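Local coordinates for AztD protein (Citrobacter koseri, PDB 6CMK) that acts as a periplasmic zinc chaperone that passes one zinc ion directly to the solute-binding protein AztC of the AztABCD zinc transport system, at residues V164-H169 / S182-D187; A196-L201 / A241-R246; A210-L215 / L227-G232. All coordinates share one frame; numbering follows the deposited sequence.

Interaction 1: residues V164-H169 / S182-D187; sequences VVAPHH and SIPNPD
The CA atoms of H168 and P184 come within 6.1 Å where the irregular loop 164-169 folds against the end of strand 178-183, and no backbone-to-backbone hydrogen bond crosses the contact. The H168 imidazole carries it. Its CG stands between the backbone N and the carbonyl carbon (chi1 64°), which swings the ring toward the opposing segment. P184 lies over one face of the ring, the two side chains crossing at about a right angle, with P184 CB 3.5 Å from H168 ND1. Both ring nitrogens are engaged. H168 ND1 donates an almost straight bond, 2.8 Å long, in the ring plane to A166 O of its own loop, while at the far end H168 NE2 meets S182 OG at 2.8 Å, where either may be the donor. S182 OG also accepts a hydrogen bond from V171 N. Held at both ends and covered by the proline, the ring has little scope to rotate. Through its CG the same proline also meets V165 and A166, with P184 CG 4.0 Å from V165 CG1 and close to A166 CB; a water donates to both V164 O and S182 O. H169 turns away and, with H126 and H216, binds a high-affinity zinc ion. The contact thus joins the loop leaving strand 160-163 to strand 178-183 in the next propeller blade, with W137 of strand 133-138 edge-to-face with H168 and P193 against both H168 and S182.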
loop_
_atom_site.group_PDB
_atom_site.type_symbol
_atom_site.label_atom_id
_atom_site.label_comp_id
_atom_site.label_asym_id
_atom_site.label_seq_id
_atom_site.Cartn_x
_atom_site.Cartn_y
_atom_site.Cartn_z
ATOM N N VAL B 164 0.337 28.383 -15.843
ATOM C CA VAL B 164 -0.976 27.889 -16.232
ATOM C C VAL B 164 -1.705 28.893 -17.126
ATOM O O VAL B 164 -2.925 28.833 -17.264
ATOM C CB VAL B 164 -1.812 27.508 -14.994
ATOM C CG1 VAL B 164 -1.120 26.384 -14.240
ATOM C CG2 VAL B 164 -2.006 28.700 -14.071
ATOM N N VAL B 165 -0.939 29.824 -17.719
ATOM C CA VAL B 165 -1.338 30.703 -18.817
ATOM C C VAL B 165 -2.057 31.931 -18.270
ATOM O O VAL B 165 -1.646 33.070 -18.530
ATOM C CB VAL B 165 -2.198 29.971 -19.867
ATOM C CG1 VAL B 165 -2.716 30.961 -20.910
ATOM C CG2 VAL B 165 -1.385 28.896 -20.566
ATOM N N ALA B 166 -3.137 31.719 -17.522
ATOM C CA ALA B 166 -3.873 32.835 -16.963
ATOM C C ALA B 166 -4.498 32.402 -15.647
ATOM O O ALA B 166 -4.928 31.243 -15.525
ATOM C CB ALA B 166 -4.964 33.345 -17.907
ATOM N N PRO B 167 -4.553 33.286 -14.654
ATOM C CA PRO B 167 -5.233 32.941 -13.401
ATOM C C PRO B 167 -6.670 32.506 -13.649
ATOM O O PRO B 167 -7.441 33.192 -14.323
ATOM C CB PRO B 167 -5.167 34.244 -12.595
ATOM C CG PRO B 167 -4.001 34.970 -13.143
ATOM C CD PRO B 167 -3.941 34.627 -14.594
ATOM N N HIS B 168 -7.027 31.347 -13.107
ATOM C CA HIS B 168 -8.407 30.887 -13.161
ATOM C C HIS B 168 -8.620 29.900 -12.029
ATOM O O HIS B 168 -7.671 29.487 -11.357
ATOM C CB HIS B 168 -8.751 30.269 -14.523
ATOM C CG HIS B 168 -7.981 29.026 -14.855
ATOM N ND1 HIS B 168 -6.690 29.056 -15.340
ATOM C CD2 HIS B 168 -8.339 27.721 -14.824
ATOM C CE1 HIS B 168 -6.279 27.823 -15.572
ATOM N NE2 HIS B 168 -7.259 26.993 -15.266
ATOM N N HIS B 169 -9.887 29.548 -11.805
ATOM C CA HIS B 169 -10.234 28.514 -10.833
ATOM C C HIS B 169 -10.022 27.171 -11.502
ATOM O O HIS B 169 -10.898 26.652 -12.196
ATOM C CB HIS B 169 -11.669 28.641 -10.344
ATOM C CG HIS B 169 -12.009 27.663 -9.264
ATOM N ND1 HIS B 169 -11.438 27.716 -8.010
ATOM C CD2 HIS B 169 -12.819 26.577 -9.264
ATOM C CE1 HIS B 169 -11.902 26.721 -7.276
ATOM N NE2 HIS B 169 -12.740 26.014 -8.014
ATOM N N SER B 182 -5.510 22.478 -15.943
ATOM C CA SER B 182 -6.690 22.967 -16.624
ATOM C C SER B 182 -6.327 24.148 -17.513
ATOM O O SER B 182 -5.353 24.867 -17.270
ATOM C CB SER B 182 -7.735 23.369 -15.595
ATOM O OG SER B 182 -7.187 24.295 -14.683
ATOM N N ILE B 183 -7.125 24.334 -18.554
ATOM C CA ILE B 183 -6.904 25.346 -19.584
ATOM C C ILE B 183 -7.875 26.490 -19.319
ATOM O O ILE B 183 -9.085 26.249 -19.260
ATOM C CB ILE B 183 -7.127 24.757 -20.985
ATOM C CG1 ILE B 183 -6.138 23.610 -21.250
ATOM C CG2 ILE B 183 -7.032 25.841 -22.053
ATOM C CD1 ILE B 183 -6.550 22.734 -22.413
ATOM N N PRO B 184 -7.416 27.732 -19.156
ATOM C CA PRO B 184 -8.370 28.818 -18.903
ATOM C C PRO B 184 -9.227 29.078 -20.130
ATOM O O PRO B 184 -8.802 28.879 -21.273
ATOM C CB PRO B 184 -7.472 30.022 -18.592
ATOM C CG PRO B 184 -6.184 29.719 -19.318
ATOM C CD PRO B 184 -6.025 28.220 -19.227
ATOM N N ASN B 185 -10.445 29.537 -19.881
ATOM C CA ASN B 185 -11.319 29.959 -20.960
ATOM C C ASN B 185 -10.656 31.114 -21.697
ATOM O O ASN B 185 -10.329 32.129 -21.065
ATOM C CB ASN B 185 -12.678 30.374 -20.405
ATOM C CG ASN B 185 -13.642 30.817 -21.488
ATOM O OD1 ASN B 185 -13.325 31.666 -22.315
ATOM N ND2 ASN B 185 -14.835 30.232 -21.484
ATOM N N PRO B 186 -10.412 30.999 -23.006
ATOM C CA PRO B 186 -9.582 32.002 -23.691
ATOM C C PRO B 186 -10.266 33.340 -23.894
ATOM O O PRO B 186 -9.581 34.307 -24.253
ATOM C CB PRO B 186 -9.263 31.332 -25.032
ATOM C CG PRO B 186 -10.360 30.349 -25.240
ATOM C CD PRO B 186 -10.701 29.837 -23.864
ATOM N N ASP B 187 -11.580 33.433 -23.683
ATOM C CA ASP B 187 -12.305 34.685 -23.870
ATOM C C ASP B 187 -12.610 35.399 -22.563
ATOM O O ASP B 187 -12.764 36.623 -22.556
ATOM C CB ASP B 187 -13.616 34.427 -24.620
ATOM C CG ASP B 187 -13.397 33.746 -25.956
ATOM O OD1 ASP B 187 -12.491 34.176 -26.701
ATOM O OD2 ASP B 187 -14.123 32.772 -26.255
HETATM O O HOH W 1 -3.104 26.138 -18.331
#

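Interaction 2: residues A196-L201 / A241-R246; sequences ARVVDL and AAPVIR
Through V198 one blade of the beta propeller rests on the next: it reaches from strand 195-200 toward P243 and I245 in segment 241-246. The two strand segments run almost exactly antiparallel, at 178°, with their axes 8.2 Å apart. That is too far for backbone pairing, so the blades meet here through side chains.

The two methyls of V198 divide the work. CG1 lies anti to the backbone N (chi1 178°) and is directed at the pyrrolidine ring of P243, whose CD is 4.0 Å from V198 CG1; the two side chains meet at a slant. CG2 faces I245 and the carbonyl of P243. The isoleucine sends its CG1 branch out in an extended form (chi2 169°), and the side chains of V198 and I245 lie alongside, pointing opposite ways, with I245 CD1 and V198 CG2 3.9 Å apart. The same isoleucine methyl lies against the backbone of A196 and R197, where the small A196 side chain also faces the second blade.

L234 of strand 232-237 packs against A196 across the blades and against I245 in its own sheet, while Y178 of strand 178-183 packs on P243. R197 points away, and its NE forms a salt bridge with D209. No hydrogen bond joins the segments, and even the backbone carbonyl meets carbon: P243 O faces the V198 CG2 methyl at 3.8 Å.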
loop_
_atom_site.group_PDB
_atom_site.type_symbol
_atom_site.label_atom_id
_atom_site.label_comp_id
_atom_site.label_asym_id
_atom_site.label_seq_id
_atom_site.Cartn_x
_atom_site.Cartn_y
_atom_site.Cartn_z
ATOM N N ALA B 196 -8.160 20.323 -20.288
ATOM C CA ALA B 196 -6.924 20.066 -19.565
ATOM C C ALA B 196 -5.846 19.693 -20.566
ATOM O O ALA B 196 -6.135 19.236 -21.674
ATOM C CB ALA B 196 -7.081 18.946 -18.533
ATOM N N ARG B 197 -4.593 19.871 -20.157
ATOM C CA ARG B 197 -3.479 19.494 -21.009
ATOM C C ARG B 197 -2.317 18.985 -20.174
ATOM O O ARG B 197 -2.159 19.338 -19.002
ATOM C CB ARG B 197 -3.003 20.664 -21.878
ATOM C CG ARG B 197 -2.461 21.861 -21.108
ATOM C CD ARG B 197 -1.765 22.843 -22.054
ATOM N NE ARG B 197 -2.672 23.420 -23.042
ATOM C CZ ARG B 197 -3.136 24.671 -23.026
ATOM N NH1 ARG B 197 -2.789 25.520 -22.069
ATOM N NH2 ARG B 197 -3.955 25.083 -23.987
ATOM N N VAL B 198 -1.498 18.159 -20.807
ATOM C CA VAL B 198 -0.223 17.743 -20.235
ATOM C C VAL B 198 0.795 18.852 -20.464
ATOM O O VAL B 198 0.878 19.412 -21.564
ATOM C CB VAL B 198 0.245 16.424 -20.870
ATOM C CG1 VAL B 198 1.598 16.006 -20.303
ATOM C CG2 VAL B 198 -0.795 15.319 -20.665
ATOM N N VAL B 199 1.565 19.182 -19.428
ATOM C CA VAL B 199 2.726 20.052 -19.572
ATOM C C VAL B 199 3.922 19.369 -18.921
ATOM O O VAL B 199 3.766 18.564 -17.999
ATOM C CB VAL B 199 2.495 21.457 -18.958
ATOM C CG1 VAL B 199 1.336 22.162 -19.652
ATOM C CG2 VAL B 199 2.276 21.371 -17.449
ATOM N N ASP B 200 5.123 19.668 -19.421
ATOM C CA ASP B 200 6.308 19.255 -18.685
ATOM C C ASP B 200 6.528 20.250 -17.548
ATOM O O ASP B 200 5.730 21.170 -17.340
ATOM C CB ASP B 200 7.516 19.098 -19.615
ATOM C CG ASP B 200 8.003 20.399 -20.198
ATOM O OD1 ASP B 200 7.720 21.471 -19.633
ATOM O OD2 ASP B 200 8.696 20.337 -21.243
ATOM N N LEU B 201 7.584 20.056 -16.755
ATOM C CA LEU B 201 7.691 20.869 -15.552
ATOM C C LEU B 201 8.333 22.220 -15.823
ATOM O O LEU B 201 8.462 23.024 -14.896
ATOM C CB LEU B 201 8.437 20.109 -14.451
ATOM C CG LEU B 201 7.720 18.842 -13.967
ATOM C CD1 LEU B 201 8.567 18.122 -12.944
ATOM C CD2 LEU B 201 6.341 19.158 -13.377
ATOM N N ALA B 241 5.983 7.022 -19.486
ATOM C CA ALA B 241 6.033 8.066 -20.494
ATOM C C ALA B 241 5.229 9.247 -19.961
ATOM O O ALA B 241 4.966 9.368 -18.759
ATOM C CB ALA B 241 5.506 7.543 -21.838
ATOM N N ALA B 242 4.828 10.143 -20.852
ATOM C CA ALA B 242 3.977 11.231 -20.432
ATOM C C ALA B 242 2.622 10.675 -20.008
ATOM O O ALA B 242 2.210 9.606 -20.469
ATOM C CB ALA B 242 3.800 12.245 -21.555
ATOM N N PRO B 243 1.920 11.362 -19.110
ATOM C CA PRO B 243 0.559 10.931 -18.771
ATOM C C PRO B 243 -0.318 10.900 -20.010
ATOM O O PRO B 243 -0.070 11.610 -20.994
ATOM C CB PRO B 243 0.075 11.977 -17.759
ATOM C CG PRO B 243 1.120 12.985 -17.624
ATOM C CD PRO B 243 2.348 12.563 -18.378
ATOM N N VAL B 244 -1.339 10.043 -19.959
ATOM C CA VAL B 244 -2.293 9.865 -21.046
ATOM C C VAL B 244 -3.680 10.249 -20.545
ATOM O O VAL B 244 -4.144 9.733 -19.521
ATOM C CB VAL B 244 -2.287 8.420 -21.574
ATOM C CG1 VAL B 244 -3.341 8.244 -22.665
ATOM C CG2 VAL B 244 -0.904 8.056 -22.098
ATOM N N ILE B 245 -4.345 11.132 -21.288
ATOM C CA ILE B 245 -5.690 11.604 -20.967
ATOM C C ILE B 245 -6.670 10.956 -21.935
ATOM O O ILE B 245 -6.491 11.037 -23.157
ATOM C CB ILE B 245 -5.793 13.139 -21.065
ATOM C CG1 ILE B 245 -4.778 13.836 -20.157
ATOM C CG2 ILE B 245 -7.214 13.603 -20.736
ATOM C CD1 ILE B 245 -4.670 15.335 -20.426
ATOM N N ARG B 246 -7.721 10.346 -21.402
ATOM C CA ARG B 246 -8.822 9.897 -22.235
ATOM C C ARG B 246 -10.120 10.494 -21.707
ATOM O O ARG B 246 -10.230 10.855 -20.535
ATOM C CB ARG B 246 -8.908 8.366 -22.290
ATOM C CG ARG B 246 -9.311 7.668 -21.003
ATOM C CD ARG B 246 -9.571 6.191 -21.280
ATOM N NE ARG B 246 -10.019 5.444 -20.104
ATOM C CZ ARG B 246 -11.233 4.917 -19.942
ATOM N NH1 ARG B 246 -12.167 5.038 -20.878
ATOM N NH2 ARG B 246 -11.515 4.253 -18.829
#

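Interaction 3: residues A210-L215 / L227-G232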
loop_
_atom_site.group_PDB
_atom_site.type_symbol
_atom_site.label_atom_id
_atom_site.label_comp_id
_atom_site.label_asym_id
_atom_site.label_seq_id
_atom_site.Cartn_x
_atom_site.Cartn_y
_atom_site.Cartn_z
ATOM N N ALA B 210 -6.922 18.288 -24.249
ATOM C CA ALA B 210 -8.119 17.491 -24.019
ATOM C C ALA B 210 -9.259 18.439 -23.671
ATOM O O ALA B 210 -9.343 18.919 -22.535
ATOM C CB ALA B 210 -7.884 16.478 -22.904
ATOM N N LEU B 211 -10.145 18.688 -24.636
ATOM C CA LEU B 211 -11.275 19.574 -24.396
ATOM C C LEU B 211 -12.294 18.906 -23.484
ATOM O O LEU B 211 -12.603 17.719 -23.624
ATOM C CB LEU B 211 -11.939 19.980 -25.715
ATOM C CG LEU B 211 -11.566 21.354 -26.280
ATOM C CD1 LEU B 211 -10.083 21.446 -26.546
ATOM C CD2 LEU B 211 -12.334 21.640 -27.556
ATOM N N CYS B 212 -12.817 19.685 -22.548
ATOM C CA CYS B 212 -13.807 19.233 -21.580
ATOM C C CYS B 212 -14.483 20.490 -21.046
ATOM O O CYS B 212 -14.043 21.057 -20.036
ATOM C CB CYS B 212 -13.162 18.411 -20.457
ATOM S SG CYS B 212 -14.199 17.061 -19.773
ATOM N N PRO B 213 -15.529 20.971 -21.715
ATOM C CA PRO B 213 -16.105 22.273 -21.350
ATOM C C PRO B 213 -16.629 22.293 -19.923
ATOM O O PRO B 213 -17.241 21.333 -19.454
ATOM C CB PRO B 213 -17.240 22.458 -22.365
ATOM C CG PRO B 213 -17.501 21.109 -22.933
ATOM C CD PRO B 213 -16.217 20.355 -22.859
ATOM N N GLY B 214 -16.388 23.404 -19.235
ATOM C CA GLY B 214 -16.909 23.573 -17.894
ATOM C C GLY B 214 -16.223 22.666 -16.900
ATOM O O GLY B 214 -16.882 22.099 -16.022
ATOM N N LEU B 215 -14.912 22.498 -17.031
ATOM C CA LEU B 215 -14.186 21.568 -16.176
ATOM C C LEU B 215 -14.191 22.037 -14.727
ATOM O O LEU B 215 -13.820 23.177 -14.424
ATOM C CB LEU B 215 -12.757 21.426 -16.686
ATOM C CG LEU B 215 -11.917 20.299 -16.085
ATOM C CD1 LEU B 215 -10.914 19.810 -17.117
ATOM C CD2 LEU B 215 -11.201 20.776 -14.829
ATOM N N LEU B 227 -11.069 14.135 -13.843
ATOM C CA LEU B 227 -11.527 15.518 -13.870
ATOM C C LEU B 227 -12.892 15.521 -14.543
ATOM O O LEU B 227 -13.057 14.923 -15.609
ATOM C CB LEU B 227 -10.551 16.427 -14.637
ATOM C CG LEU B 227 -9.066 16.381 -14.246
ATOM C CD1 LEU B 227 -8.249 17.241 -15.202
ATOM C CD2 LEU B 227 -8.860 16.834 -12.814
ATOM N N SER B 228 -13.864 16.184 -13.935
ATOM C CA SER B 228 -15.221 16.172 -14.461
ATOM C C SER B 228 -15.543 17.481 -15.169
ATOM O O SER B 228 -15.032 18.546 -14.816
ATOM C CB SER B 228 -16.233 15.925 -13.342
ATOM O OG SER B 228 -15.990 16.767 -12.239
ATOM N N CYS B 229 -16.401 17.387 -16.179
ATOM C CA CYS B 229 -16.836 18.565 -16.913
ATOM C C CYS B 229 -18.248 18.312 -17.441
ATOM O O CYS B 229 -18.926 17.368 -17.024
ATOM C CB CYS B 229 -15.833 18.889 -18.024
ATOM S SG CYS B 229 -16.032 17.886 -19.476
ATOM N N GLU B 230 -18.698 19.173 -18.360
ATOM C CA GLU B 230 -20.077 19.096 -18.841
ATOM C C GLU B 230 -20.331 17.893 -19.746
ATOM O O GLU B 230 -21.482 17.460 -19.860
ATOM C CB GLU B 230 -20.437 20.396 -19.570
ATOM C CG GLU B 230 -20.327 21.624 -18.677
ATOM C CD GLU B 230 -20.471 22.943 -19.427
ATOM O OE1 GLU B 230 -20.485 22.943 -20.677
ATOM O OE2 GLU B 230 -20.569 23.987 -18.752
ATOM N N THR B 231 -19.302 17.329 -20.382
ATOM C CA THR B 231 -19.499 16.221 -21.313
ATOM C C THR B 231 -19.158 14.852 -20.734
ATOM O O THR B 231 -19.553 13.841 -21.321
ATOM C CB THR B 231 -18.659 16.425 -22.580
ATOM O OG1 THR B 231 -17.267 16.506 -22.241
ATOM C CG2 THR B 231 -19.085 17.688 -23.308
ATOM N N GLY B 232 -18.448 14.788 -19.621
ATOM C CA GLY B 232 -17.979 13.504 -19.121
ATOM C C GLY B 232 -16.835 13.704 -18.145
ATOM O O GLY B 232 -16.718 14.755 -17.511
HETATM O O HOH W 2 -15.587 17.139 -24.231
#
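C212 and C229 are joined by a disulfide, 2.0 Å between the two SG atoms, and the tightest part of the contact is gathered round it. The bridge has a dihedral of -75°. On the C229 side, SG is tucked between the backbone N and the carbonyl carbon (chi1 80°), which turns it toward C212. Next to the bridge, E230 N donates to P213 O over 2.8 Å, nearly straight at 170° and heading down the carbonyl, while C229 CB rests 3.2 Å from the same P213 O. Within its own segment C229 N is bonded to G232 O, so the backbone loop bearing the cysteine is itself braced. Deeper in, L215 CA approaches S228 O at 3.4 Å in a CA-H...O contact, and the leucine ends meet more loosely, with L215 CD1 4.2 Å from L227 CD1.

The outer side is more open. The extended E230 side chain lies across P213, its OE1 3.7 Å from P213 CB, and its other carboxylate oxygen approaches G214 CA, where the backbone has a positive phi. T231 meets the proline ring at about a right angle, with T231 CG2 3.8 Å from P213 CG. Its hydroxyl binds H247 and a water that donates to L211 O.

S228 OG is bonded to the carbonyl of H216, a ligand of a high-affinity zinc ion. A disulfide here ties together neighbouring beta-propeller blades, linking the segment that leaves strand 208-211 to the turn between strands 224-228 and 232-237, close to that zinc site.

In the fold
From the N terminus, interaction 1 comes first: the connection out of strand 160-163 meets the end of strand 178-183 after strand 172-174 and most of 178-183 itself, tying one propeller blade to the next. Interaction 2 opens afterwards, in series, on strand 195-200, the neighbour of 178-183 in the same sheet, and closes some 40 residues later on strand 244-249 of the following blade. Interaction 3 opens and closes within that span, joining the same two blades by a covalent link. The contacts adjoin: I183 packs on A196 and R197, while A196 O probably accepts a hydrogen bond from A210 N. All three lie on one side of the chain's centre.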